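Local coordinates for Endoglucanase(Endo-1,4-beta-glucanase)protein (Pseudomonas stutzeri, PDB 6R2J) that probably hydrolyses beta-1,4-glycosidic bonds of cellulose as a family 5 endoglucanase, and is seen here with cellobiose bound, at residues 268-273 with 278-283; 254-257 with 261-264; 50-55 with 308-313; 158-163 with 172-177; 75-80 with 124-129. All blocks are in the same frame, centred on the assembly; numbering follows the deposited sequence. Where two conformers were deposited one is given.

Contact 1 of 5, residues 268-273 with 278-283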
# COMPACT_ATOMS: atom_id res chain seq x y z
N ASN A 268 -15.43 12.83 -0.33
CA ASN A 268 -14.71 14.06 -0.04
C ASN A 268 -13.22 13.82 0.10
O ASN A 268 -12.42 14.69 -0.25
CB ASN A 268 -15.28 14.69 1.22
CG ASN A 268 -16.68 15.16 1.04
OD1 ASN A 268 -17.04 15.64 -0.04
ND2 ASN A 268 -17.48 15.03 2.09
N LEU A 269 -12.82 12.67 0.65
CA LEU A 269 -11.40 12.35 0.72
C LEU A 269 -10.78 12.27 -0.68
O LEU A 269 -9.79 12.94 -0.97
CB LEU A 269 -11.19 11.05 1.48
CG LEU A 269 -9.77 10.51 1.41
CD1 LEU A 269 -8.76 11.38 2.17
CD2 LEU A 269 -9.74 9.04 1.91
N LEU A 270 -11.35 11.44 -1.56
CA LEU A 270 -10.79 11.31 -2.90
C LEU A 270 -10.74 12.65 -3.63
O LEU A 270 -9.79 12.92 -4.38
CB LEU A 270 -11.58 10.26 -3.70
CG LEU A 270 -11.36 8.81 -3.25
CD1 LEU A 270 -12.17 7.82 -4.14
CD2 LEU A 270 -9.91 8.38 -3.27
N ALA A 271 -11.75 13.52 -3.42
CA ALA A 271 -11.75 14.83 -4.05
C ALA A 271 -10.56 15.65 -3.57
O ALA A 271 -9.85 16.26 -4.38
CB ALA A 271 -13.06 15.55 -3.72
N TYR A 272 -10.32 15.63 -2.26
CA TYR A 272 -9.17 16.31 -1.66
C TYR A 272 -7.86 15.74 -2.17
O TYR A 272 -6.91 16.48 -2.45
CB TYR A 272 -9.25 16.16 -0.14
CG TYR A 272 -8.07 16.69 0.61
CD1 TYR A 272 -7.71 18.04 0.52
CD2 TYR A 272 -7.32 15.87 1.46
CE1 TYR A 272 -6.64 18.55 1.21
CE2 TYR A 272 -6.24 16.37 2.18
CZ TYR A 272 -5.90 17.71 2.05
OH TYR A 272 -4.84 18.23 2.76
N LEU A 273 -7.77 14.42 -2.27
CA LEU A 273 -6.56 13.82 -2.81
C LEU A 273 -6.28 14.29 -4.23
O LEU A 273 -5.14 14.63 -4.56
CB LEU A 273 -6.70 12.31 -2.74
CG LEU A 273 -6.75 11.83 -1.29
CD1 LEU A 273 -6.64 10.31 -1.33
CD2 LEU A 273 -5.65 12.44 -0.45
N VAL A 278 -2.47 13.40 -5.15
CA VAL A 278 -1.92 12.40 -4.23
C VAL A 278 -2.63 11.07 -4.52
O VAL A 278 -3.87 11.03 -4.49
CB VAL A 278 -2.10 12.81 -2.76
CG1 VAL A 278 -1.91 11.62 -1.86
CG2 VAL A 278 -1.12 13.94 -2.42
N PRO A 279 -1.89 10.01 -4.87
CA PRO A 279 -2.53 8.73 -5.16
C PRO A 279 -2.94 8.01 -3.88
O PRO A 279 -2.58 8.38 -2.76
CB PRO A 279 -1.45 7.97 -5.95
CG PRO A 279 -0.12 8.55 -5.45
CD PRO A 279 -0.43 10.00 -5.09
N SER A 280 -3.73 6.96 -4.07
CA SER A 280 -4.33 6.22 -2.97
C SER A 280 -4.57 4.80 -3.43
O SER A 280 -4.60 4.51 -4.62
CB SER A 280 -5.69 6.82 -2.60
OG SER A 280 -6.69 6.53 -3.59
N ALA A 281 -4.79 3.91 -2.47
CA ALA A 281 -5.19 2.53 -2.77
C ALA A 281 -6.29 2.13 -1.80
O ALA A 281 -6.12 2.22 -0.58
CB ALA A 281 -3.98 1.58 -2.70
N TYR A 282 -7.43 1.76 -2.37
CA TYR A 282 -8.56 1.28 -1.61
C TYR A 282 -8.26 -0.07 -0.99
O TYR A 282 -7.67 -0.93 -1.64
CB TYR A 282 -9.77 1.13 -2.55
CG TYR A 282 -11.02 0.80 -1.78
CD1 TYR A 282 -11.78 1.79 -1.24
CD2 TYR A 282 -11.39 -0.51 -1.53
CE1 TYR A 282 -12.88 1.52 -0.53
CE2 TYR A 282 -12.46 -0.79 -0.78
CZ TYR A 282 -13.21 0.24 -0.28
OH TYR A 282 -14.29 0.01 0.50
N TRP A 283 -8.75 -0.29 0.23
CA TRP A 283 -8.66 -1.58 0.92
C TRP A 283 -10.05 -2.21 1.03
O TRP A 283 -10.86 -1.75 1.85
CB TRP A 283 -8.11 -1.36 2.32
CG TRP A 283 -7.88 -2.70 3.01
CD1 TRP A 283 -8.78 -3.43 3.77
CD2 TRP A 283 -6.69 -3.49 2.95
NE1 TRP A 283 -8.20 -4.62 4.17
CE2 TRP A 283 -6.92 -4.67 3.68
CE3 TRP A 283 -5.44 -3.30 2.34
CZ2 TRP A 283 -5.94 -5.66 3.81
CZ3 TRP A 283 -4.49 -4.24 2.51
CH2 TRP A 283 -4.74 -5.42 3.21

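Contact 2 of 5, residues 254-257 with 261-264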
# COMPACT_ATOMS: atom_id res chain seq x y z
N GLY A 254 -10.73 2.61 3.31
CA GLY A 254 -11.82 1.77 2.86
C GLY A 254 -13.03 2.04 3.71
O GLY A 254 -12.93 2.65 4.78
N ILE A 255 -14.19 1.61 3.21
CA ILE A 255 -15.43 1.87 3.92
C ILE A 255 -16.33 0.65 3.85
O ILE A 255 -16.31 -0.11 2.87
CB ILE A 255 -16.21 3.10 3.36
CG1 ILE A 255 -16.62 2.89 1.91
CG2 ILE A 255 -15.43 4.39 3.48
CD1 ILE A 255 -17.43 4.05 1.30
N PRO A 256 -17.13 0.44 4.90
CA PRO A 256 -18.19 -0.58 4.79
C PRO A 256 -19.30 -0.13 3.86
O PRO A 256 -19.59 1.06 3.73
CB PRO A 256 -18.71 -0.71 6.23
CG PRO A 256 -17.62 -0.02 7.13
CD PRO A 256 -17.08 1.07 6.24
N ASP A 257 -19.95 -1.11 3.26
CA ASP A 257 -21.07 -0.89 2.37
C ASP A 257 -22.40 -0.60 3.08
O ASP A 257 -23.41 -0.49 2.39
CB ASP A 257 -21.20 -2.14 1.49
CG ASP A 257 -21.51 -3.45 2.31
OD1 ASP A 257 -22.08 -3.35 3.40
OD2 ASP A 257 -21.21 -4.58 1.84
N GLU A 261 -22.68 7.47 5.87
CA GLU A 261 -21.76 8.55 6.21
C GLU A 261 -20.33 8.26 5.74
O GLU A 261 -19.59 9.18 5.34
CB GLU A 261 -21.78 8.81 7.72
CG GLU A 261 -23.12 9.06 8.34
CD GLU A 261 -23.69 7.81 9.01
OE1 GLU A 261 -23.04 6.73 8.92
OE2 GLU A 261 -24.79 7.89 9.61
N ALA A 262 -19.91 6.99 5.80
CA ALA A 262 -18.60 6.60 5.27
C ALA A 262 -18.49 6.87 3.78
O ALA A 262 -17.43 7.30 3.30
CB ALA A 262 -18.35 5.13 5.59
N ALA A 263 -19.58 6.64 3.03
CA ALA A 263 -19.58 6.94 1.60
C ALA A 263 -19.27 8.41 1.34
O ALA A 263 -18.45 8.74 0.48
CB ALA A 263 -20.95 6.60 1.01
N GLN A 264 -19.95 9.29 2.08
CA GLN A 264 -19.71 10.71 1.91
C GLN A 264 -18.26 11.05 2.21
O GLN A 264 -17.64 11.82 1.48
CB GLN A 264 -20.61 11.51 2.84
CG GLN A 264 -20.81 12.90 2.30
CD GLN A 264 -21.66 12.88 1.04
OE1 GLN A 264 -22.63 12.11 0.95
NE2 GLN A 264 -21.27 13.68 0.05

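Contact 3 of 5, residues 50-55 with 308-313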
# COMPACT_ATOMS: atom_id res chain seq x y z
N GLN A 50 -12.36 -1.15 -15.18
CA GLN A 50 -12.90 -0.03 -14.42
C GLN A 50 -12.01 1.21 -14.49
O GLN A 50 -12.31 2.20 -13.82
CB GLN A 50 -13.09 -0.46 -12.97
CG GLN A 50 -13.91 -1.73 -12.79
CD GLN A 50 -15.41 -1.57 -13.20
OE1 GLN A 50 -16.05 -0.54 -12.92
NE2 GLN A 50 -15.97 -2.61 -13.82
N GLY A 51 -10.95 1.19 -15.30
CA GLY A 51 -10.06 2.33 -15.41
C GLY A 51 -8.97 2.43 -14.38
O GLY A 51 -8.39 3.51 -14.20
N ILE A 52 -8.70 1.34 -13.65
CA ILE A 52 -7.75 1.34 -12.55
C ILE A 52 -6.47 0.72 -13.08
O ILE A 52 -6.48 -0.42 -13.57
CB ILE A 52 -8.27 0.54 -11.34
CG1 ILE A 52 -9.47 1.19 -10.67
CG2 ILE A 52 -7.21 0.41 -10.32
CD1 ILE A 52 -10.15 0.32 -9.63
N ARG A 53 -5.37 1.47 -12.94
CA ARG A 53 -4.06 1.04 -13.39
C ARG A 53 -3.05 0.90 -12.26
O ARG A 53 -1.89 0.55 -12.52
CB ARG A 53 -3.53 2.04 -14.41
CG ARG A 53 -4.20 1.97 -15.74
CD ARG A 53 -3.35 2.71 -16.78
NE ARG A 53 -4.06 2.74 -18.05
CZ ARG A 53 -3.73 1.99 -19.08
NH1 ARG A 53 -2.68 1.17 -19.01
NH2 ARG A 53 -4.46 2.08 -20.19
N LEU A 54 -3.46 1.17 -11.02
CA LEU A 54 -2.59 1.12 -9.86
C LEU A 54 -3.05 0.02 -8.92
O LEU A 54 -4.24 -0.08 -8.58
CB LEU A 54 -2.60 2.49 -9.16
CG LEU A 54 -1.75 2.72 -7.91
CD1 LEU A 54 -0.28 2.71 -8.35
CD2 LEU A 54 -2.12 3.98 -7.16
N ILE A 55 -2.10 -0.80 -8.48
CA ILE A 55 -2.35 -1.92 -7.59
C ILE A 55 -1.29 -1.92 -6.50
O ILE A 55 -0.09 -1.82 -6.78
CB ILE A 55 -2.30 -3.26 -8.35
CG1 ILE A 55 -3.31 -3.25 -9.50
CG2 ILE A 55 -2.52 -4.43 -7.39
CD1 ILE A 55 -4.74 -3.43 -9.07
N GLU A 308 -18.43 2.08 -7.60
CA GLU A 308 -19.24 3.15 -8.18
C GLU A 308 -18.87 4.51 -7.59
O GLU A 308 -18.88 5.51 -8.31
CB GLU A 308 -20.72 2.81 -7.99
CG GLU A 308 -21.12 1.49 -8.67
CD GLU A 308 -22.61 1.24 -8.62
OE1 GLU A 308 -23.26 1.71 -7.66
OE2 GLU A 308 -23.14 0.58 -9.55
N LEU A 309 -18.52 4.57 -6.31
CA LEU A 309 -18.13 5.85 -5.73
C LEU A 309 -16.76 6.30 -6.23
O LEU A 309 -16.52 7.50 -6.36
CB LEU A 309 -18.18 5.79 -4.21
CG LEU A 309 -17.90 7.14 -3.56
CD1 LEU A 309 -19.00 7.70 -2.70
CD2 LEU A 309 -16.62 6.98 -2.72
N MET A 310 -15.87 5.35 -6.50
CA MET A 310 -14.53 5.69 -6.95
C MET A 310 -14.56 6.34 -8.33
O MET A 310 -13.75 7.22 -8.62
CB MET A 310 -13.66 4.42 -7.01
CG MET A 310 -13.06 3.94 -5.70
SD MET A 310 -11.77 2.65 -6.07
CE MET A 310 -10.75 3.56 -7.20
N ARG A 311 -15.48 5.90 -9.19
CA ARG A 311 -15.37 6.25 -10.60
C ARG A 311 -15.38 7.76 -10.86
O ARG A 311 -14.70 8.22 -11.78
CB ARG A 311 -16.44 5.52 -11.41
CG ARG A 311 -16.14 4.05 -11.57
CD ARG A 311 -16.87 3.46 -12.75
NE ARG A 311 -18.32 3.47 -12.55
CZ ARG A 311 -19.06 2.39 -12.34
NH1 ARG A 311 -18.46 1.20 -12.27
NH2 ARG A 311 -20.39 2.49 -12.23
N LYS A 312 -16.15 8.53 -10.08
CA LYS A 312 -16.19 9.97 -10.34
C LYS A 312 -14.83 10.62 -10.15
O LYS A 312 -14.61 11.72 -10.67
CB LYS A 312 -17.26 10.67 -9.51
CG LYS A 312 -16.85 11.10 -8.12
CD LYS A 312 -17.98 11.85 -7.36
CE LYS A 312 -19.28 11.01 -7.22
NZ LYS A 312 -19.17 9.63 -6.56
N HIS A 313 -13.91 9.95 -9.43
CA HIS A 313 -12.65 10.55 -9.00
C HIS A 313 -11.41 10.11 -9.79
O HIS A 313 -10.34 10.67 -9.55
CB HIS A 313 -12.39 10.29 -7.51
CG HIS A 313 -13.52 10.70 -6.62
ND1 HIS A 313 -13.84 12.02 -6.37
CD2 HIS A 313 -14.43 9.96 -5.94
CE1 HIS A 313 -14.90 12.07 -5.59
NE2 HIS A 313 -15.28 10.84 -5.31

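Contact 4 of 5, residues 158-163 with 172-177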
# COMPACT_ATOMS: atom_id res chain seq x y z
N ALA A 158 18.19 0.98 6.15
CA ALA A 158 18.97 -0.20 5.78
C ALA A 158 18.41 -0.84 4.52
O ALA A 158 19.17 -1.19 3.61
CB ALA A 158 19.02 -1.19 6.95
N ALA A 159 17.08 -0.96 4.42
CA ALA A 159 16.47 -1.56 3.23
C ALA A 159 16.65 -0.68 2.01
O ALA A 159 16.91 -1.17 0.91
CB ALA A 159 14.99 -1.85 3.48
N VAL A 160 16.50 0.64 2.17
CA VAL A 160 16.65 1.55 1.04
C VAL A 160 18.08 1.50 0.49
O VAL A 160 18.30 1.34 -0.72
CB VAL A 160 16.25 3.00 1.42
CG1 VAL A 160 16.72 3.94 0.31
CG2 VAL A 160 14.76 3.11 1.69
N ASP A 161 19.07 1.62 1.38
CA ASP A 161 20.46 1.54 0.93
C ASP A 161 20.67 0.27 0.12
O ASP A 161 21.21 0.30 -0.99
CB ASP A 161 21.40 1.59 2.13
CG ASP A 161 21.38 2.94 2.83
OD1 ASP A 161 20.91 3.92 2.23
OD2 ASP A 161 21.85 3.02 3.98
N ALA A 162 20.19 -0.86 0.65
CA ALA A 162 20.39 -2.15 0.00
C ALA A 162 19.69 -2.22 -1.35
O ALA A 162 20.27 -2.69 -2.34
CB ALA A 162 19.88 -3.27 0.92
N ILE A 163 18.45 -1.75 -1.41
CA ILE A 163 17.72 -1.76 -2.67
C ILE A 163 18.47 -0.95 -3.74
O ILE A 163 18.54 -1.35 -4.91
CB ILE A 163 16.29 -1.21 -2.47
CG1 ILE A 163 15.36 -2.21 -1.77
CG2 ILE A 163 15.68 -0.77 -3.83
CD1 ILE A 163 14.00 -1.57 -1.31
N ILE A 172 10.36 3.64 -4.18
CA ILE A 172 10.29 3.02 -2.86
C ILE A 172 9.32 3.83 -2.02
O ILE A 172 9.41 5.07 -1.99
CB ILE A 172 11.67 2.96 -2.16
CG1 ILE A 172 12.63 2.05 -2.92
CG2 ILE A 172 11.47 2.50 -0.66
CD1 ILE A 172 14.10 2.23 -2.50
N PHE A 173 8.40 3.13 -1.34
CA PHE A 173 7.36 3.70 -0.50
C PHE A 173 7.69 3.49 0.97
O PHE A 173 7.92 2.35 1.42
CB PHE A 173 6.00 3.12 -0.89
CG PHE A 173 5.64 3.43 -2.34
CD1 PHE A 173 6.20 2.72 -3.38
CD2 PHE A 173 4.76 4.46 -2.66
CE1 PHE A 173 5.89 3.02 -4.68
CE2 PHE A 173 4.43 4.74 -3.99
CZ PHE A 173 5.01 4.03 -4.97
N ILE A 174 7.73 4.61 1.70
CA ILE A 174 8.13 4.64 3.09
C ILE A 174 6.91 4.96 3.95
O ILE A 174 6.34 6.06 3.86
CB ILE A 174 9.27 5.65 3.33
CG1 ILE A 174 10.45 5.40 2.38
CG2 ILE A 174 9.73 5.62 4.82
CD1 ILE A 174 11.17 4.08 2.57
N GLU A 175 6.54 4.02 4.81
CA GLU A 175 5.58 4.24 5.87
C GLU A 175 6.27 4.69 7.17
O GLU A 175 7.50 4.56 7.34
CB GLU A 175 4.76 2.95 6.08
CG GLU A 175 4.04 2.54 4.78
CD GLU A 175 3.09 1.39 4.93
OE1 GLU A 175 2.35 1.37 5.93
OE2 GLU A 175 3.07 0.51 4.02
N GLY A 176 5.46 5.26 8.06
CA GLY A 176 5.90 5.70 9.36
C GLY A 176 5.25 4.92 10.50
O GLY A 176 4.42 4.03 10.33
N GLU A 177 5.66 5.31 11.69
CA GLU A 177 5.24 4.70 12.94
C GLU A 177 3.76 5.00 13.23
O GLU A 177 3.03 5.64 12.43
CB GLU A 177 6.27 5.12 14.01
CG GLU A 177 6.11 4.75 15.45
CD GLU A 177 6.06 3.27 15.75
OE1 GLU A 177 4.95 2.88 16.07
OE2 GLU A 177 7.09 2.52 15.76

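Contact 5 of 5, residues 75-80 with 124-129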
# COMPACT_ATOMS: atom_id res chain seq x y z
N ASP A 75 8.84 -20.78 -5.24
CA ASP A 75 7.44 -20.73 -5.66
C ASP A 75 6.78 -19.40 -5.28
O ASP A 75 5.89 -18.94 -5.98
CB ASP A 75 6.64 -21.88 -5.04
CG ASP A 75 6.92 -23.23 -5.67
OD1 ASP A 75 7.26 -23.29 -6.88
OD2 ASP A 75 6.80 -24.26 -4.96
N GLN A 76 7.13 -18.82 -4.13
CA GLN A 76 6.53 -17.56 -3.73
C GLN A 76 7.00 -16.45 -4.66
O GLN A 76 6.19 -15.63 -5.12
CB GLN A 76 6.86 -17.28 -2.26
CG GLN A 76 6.07 -16.10 -1.64
CD GLN A 76 4.64 -16.43 -1.19
OE1 GLN A 76 3.84 -15.52 -0.95
NE2 GLN A 76 4.30 -17.73 -1.08
N ILE A 77 8.28 -16.46 -5.01
CA ILE A 77 8.79 -15.50 -5.99
C ILE A 77 8.05 -15.66 -7.32
O ILE A 77 7.63 -14.68 -7.94
CB ILE A 77 10.32 -15.64 -6.17
CG1 ILE A 77 11.08 -15.44 -4.85
CG2 ILE A 77 10.84 -14.64 -7.21
CD1 ILE A 77 11.00 -14.05 -4.29
N ARG A 78 7.92 -16.91 -7.80
CA ARG A 78 7.16 -17.21 -9.01
C ARG A 78 5.73 -16.68 -8.91
O ARG A 78 5.19 -16.12 -9.87
CB ARG A 78 7.24 -18.74 -9.24
CG ARG A 78 6.52 -19.33 -10.48
CD ARG A 78 6.27 -20.90 -10.37
NE ARG A 78 5.78 -21.31 -9.04
CZ ARG A 78 4.57 -21.04 -8.55
NH1 ARG A 78 3.67 -20.38 -9.28
NH2 ARG A 78 4.25 -21.46 -7.32
N LEU A 79 5.13 -16.77 -7.73
CA LEU A 79 3.76 -16.27 -7.56
C LEU A 79 3.72 -14.75 -7.64
O LEU A 79 2.79 -14.17 -8.22
CB LEU A 79 3.22 -16.75 -6.22
CG LEU A 79 2.75 -18.20 -6.14
CD1 LEU A 79 2.66 -18.63 -4.68
CD2 LEU A 79 1.40 -18.31 -6.87
N LEU A 80 4.72 -14.08 -7.08
CA LEU A 80 4.80 -12.63 -7.19
C LEU A 80 5.11 -12.20 -8.63
O LEU A 80 4.58 -11.20 -9.12
CB LEU A 80 5.85 -12.12 -6.22
CG LEU A 80 5.50 -12.13 -4.74
CD1 LEU A 80 6.72 -11.85 -3.85
CD2 LEU A 80 4.45 -11.10 -4.51
N ARG A 124 17.38 -6.50 -0.82
CA ARG A 124 18.35 -6.62 -1.88
C ARG A 124 18.05 -7.83 -2.75
O ARG A 124 18.03 -7.74 -3.98
CB ARG A 124 19.76 -6.68 -1.30
CG ARG A 124 20.82 -6.39 -2.36
CD ARG A 124 22.23 -6.59 -1.85
NE ARG A 124 22.56 -5.76 -0.69
CZ ARG A 124 22.59 -6.19 0.56
NH1 ARG A 124 22.31 -7.46 0.82
NH2 ARG A 124 22.91 -5.38 1.54
N LYS A 125 17.80 -8.98 -2.12
CA LYS A 125 17.51 -10.19 -2.88
C LYS A 125 16.21 -10.05 -3.65
O LYS A 125 16.15 -10.47 -4.81
CB LYS A 125 17.46 -11.41 -1.97
CG LYS A 125 18.80 -12.07 -1.71
CD LYS A 125 18.56 -13.37 -1.00
CE LYS A 125 19.84 -14.14 -0.74
NZ LYS A 125 20.40 -13.76 0.58
N LEU A 126 15.16 -9.51 -3.03
CA LEU A 126 13.90 -9.30 -3.76
C LEU A 126 14.08 -8.33 -4.93
O LEU A 126 13.54 -8.56 -6.03
CB LEU A 126 12.81 -8.79 -2.81
CG LEU A 126 12.28 -9.76 -1.76
CD1 LEU A 126 11.37 -9.05 -0.79
CD2 LEU A 126 11.57 -10.89 -2.47
N ALA A 127 14.83 -7.24 -4.73
CA ALA A 127 15.02 -6.29 -5.82
C ALA A 127 15.79 -6.91 -6.98
O ALA A 127 15.56 -6.56 -8.14
CB ALA A 127 15.72 -5.03 -5.29
N GLU A 128 16.72 -7.84 -6.69
CA GLU A 128 17.39 -8.60 -7.74
C GLU A 128 16.41 -9.45 -8.53
O GLU A 128 16.57 -9.62 -9.74
CB GLU A 128 18.46 -9.51 -7.11
CG GLU A 128 19.74 -8.81 -6.57
CD GLU A 128 20.59 -9.75 -5.69
OE1 GLU A 128 20.48 -10.98 -5.85
OE2 GLU A 128 21.38 -9.27 -4.83
N ARG A 129 15.38 -9.99 -7.88
CA ARG A 129 14.43 -10.83 -8.60
C ARG A 129 13.51 -10.02 -9.52
O ARG A 129 13.11 -10.51 -10.59
CB ARG A 129 13.59 -11.63 -7.61
CG ARG A 129 14.32 -12.54 -6.62
CD ARG A 129 15.02 -13.71 -7.32
NE ARG A 129 15.76 -14.48 -6.32
CZ ARG A 129 15.47 -15.72 -5.96
NH1 ARG A 129 14.46 -16.36 -6.55
NH2 ARG A 129 16.17 -16.35 -5.02

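Contact 1 of 5, residues 268-273 with 278-283
Leu273 meets both Val278 and Ser280, and its side chain can be followed outward from helix 260-276 toward the strand 280-285. Its CB lies 3.6 Å from the carbonyl O of Val278. With CG anti to the carbonyl carbon (chi1 -66°), the two methyls are carried forward and part ways: CD1 reaches CB of Ser280 at 3.8 Å, while CD2 rests 4.1 Å from CG1 of Val278, the two side chains passing at a slant. A branched aliphatic residue suits this place because each methyl meets a different residue, CD1 Ser280 and CD2 Val278. One turn earlier, Leu270 adds its CD2, 3.7 Å from OG of Ser280.

The backbone closes the corner between helix and strand. Val278 N donates to Leu273 O over 3.0 Å in a nearly straight bond (174° at the hydrogen). Ser280 is small enough to sit under the two leucines, and its hydroxyl is hydrogen-bonded to ND1 of His14 on the adjacent strand 14-18.

The chemistry is therefore mostly apolar, with polar atoms treated unequally: the Leu273 carbonyl and the Ser280 hydroxyl have partners, whereas the carbonyl O of Val278 is buried without one in the model. Such an atom probably carries a small energetic cost, set against the burial of the leucine and valine methyls.

Contact 2 of 5, residues 254-257 with 261-264
Ile255 and Ala262 face each other where an extended loop runs past the first turn of helix 260-276. The loop at Ile255 and Pro256 has extended backbone angles without belonging to a sheet, whereas 261-264 is regular helix. The closest alpha carbons, those of Ile255 and Ala262, are 5.9 Å apart, a short separation made possible by the small alanine side chain.

Ile255 does most of the touching, and its CB bond points toward the helix. CG2 meets the helix at two atoms of Ala262, lying 3.5 Å from its carbonyl O and 3.7 Å from its CB. The other branch goes further: chi1 of 62° sets CG1 between the backbone N and the carbonyl carbon, and with chi2 extended the chain reaches out across the helix, where CD1 comes 3.6 Å from CA of Ala263. The isoleucine thus straddles one peptide unit of the helix, a branch on each residue. Pro256 adds a looser touch, its CD 4.3 Å from CB of Ala262. Alanine suits the place of Ala262, where a single methyl lets the two backbones come this close.

The loop itself is held by polar bonds to other parts: Ile255 N donates to the hydroxyl of Tyr282, and Ile255 O is bonded to NE2 of Gln306. Following strand 248-252 and leading into helix 260-276, this is a beta-to-alpha connection of a TIM barrel, folded back so that its apolar residues pack on the helix that it introduces.

Contact 3 of 5, residues 50-55 with 308-313
Gln50 and Arg311 make the polar half of this contact, Ile52 and Met310 the apolar half. In the first, Arg311 NH1 donates to Gln50 OE1 at 3.0 Å, but the angle of 134° at the hydrogen makes the bond weak. The amide oxygen sits at the guanidinium edge, near its plane, while the amide and guanidinium planes are turned 37° apart. Both chains bend to meet, Gln50 at chi2 (-67°) and Arg311 at chi3. NH1 also forms a salt bridge with OD2 of Asp303, so the arginine has a charged mate besides the neutral amide. Long polar side chains suit this partly exposed margin.

Deeper in, CD1 of Ile52 touches CE of Met310 at 4.1 Å, the side chains crossing at about a right angle. The flexible thioether bends at its last torsion to bring this methyl across.

Gly51, with positive phi, is the C-prime residue of a Schellman motif that ends helix 41-49, and the chain then enters strand 54-59. The contact thus joins an alpha-to-beta turn of the TIM barrel to helix 305-311, distant in sequence and following the last barrel strand.

Contact 4 of 5, residues 158-163 with 172-177
Ile163 and Ile172 reach toward each other tip to tip, and the rest of the contact is arranged beside them. Ile172 CD1 comes 3.6 Å from CG2 of Ile163 and 4.0 Å from its CD1, so the strand methyl lies against both branches of the helix residue. On Ile172, CG1 stands anti to the carbonyl carbon (chi1 -64°) and chi2 is extended, which carries CD1 outward to the helix while the shorter branch serves a second neighbour.

That neighbour is Val160. Its CG2 meets Ile172 CG2 at 4.1 Å with the side chains slanted across one another, and meets Ile174 CD1 at 3.8 Å with them at about a right angle. One valine methyl therefore bridges two strand residues whose side chains emerge on the same face. Replacing Ile172 with an alanine would probably leave the facing methyls of Ile163 and Val160 without their mate and open a gap between helix and strand.

The segments 158-163 and 172-175 run nearly antiparallel (175°), their axes 10.5 Å apart at closest approach, as expected of the return limb in the beta-alpha-beta unit of strand 136-140, helix 152-166 and strand 171-175. Beta-branched residues suit both sides, being broad close to the backbone. All four touching residues are buried, and their meeting atoms are carbon, so cohesion here rests on close fit and exclusion of water, with no charge or directional bond between the segments.

Contact 5 of 5, residues 75-80 with 124-129
Ile77 is the residue of helix 74-89 that meets both Leu126 and Arg129 of helix 116-130, and its conformation divides the work. CG1 is anti to the carbonyl carbon (chi1 -58°), and a second bend at chi2 (-66°) turns the terminal methyl inward, where CD1 lies 3.7 Å from CD2 of Leu126. These two side chains pass at a slant. The CG2 branch, turned about a right angle from CD1, comes 4.1 Å from CB of Arg129.

Arg129 bends once, at chi2 (-67°), which leads the chain past Ile77, crossing it roughly at right angles and bringing NH1 within 3.9 Å of Ile77 CG1. The guanidinium approaches that carbon obliquely, so the arginine covers the isoleucine with its aliphatic stem and one nitrogen while the residue as a whole remains at the surface. A valine in place of Ile77 lacks the methyl that touches Leu126, which would probably leave CD2 of Leu126 without its mate and open a gap.

The residue types follow depth: isoleucine and leucine inside, a long amphipathic arginine at the margin. Phe130, next along helix 116-130, also packs on Ile77 and Leu80. Arg78, facing elsewhere, binds Asp75 through NE and OD1 at 3.3 Å, a salt bridge between residues one turn apart. The two helices belong to the outer layer of the TIM barrel, where successive helices pack side by side around the parallel strands.

Overall arrangement
Contacts 1, 2 and 4 are buried. Contacts 1 and 4 bind helices to the same parallel barrel sheet, with centres about 23 Å apart; contact 4 is purely aliphatic, whereas contact 1 adds a backbone hydrogen bond. Contact 2, apolar between its segments, shares helix 260-276 with contact 1 and touches it through Ile255 and Tyr282. Contact 3 encloses all the others along the sequence and touches contacts 1 and 2 through His313 on Leu270 and Leu309 on Ala263; it alone joins segments by a polar side-chain bond, and is partly exposed. Contact 5 pairs two outer-layer helices, buried but for an exposed arginine at its margin, and touches contact 4 where Arg124 packs on Ala162.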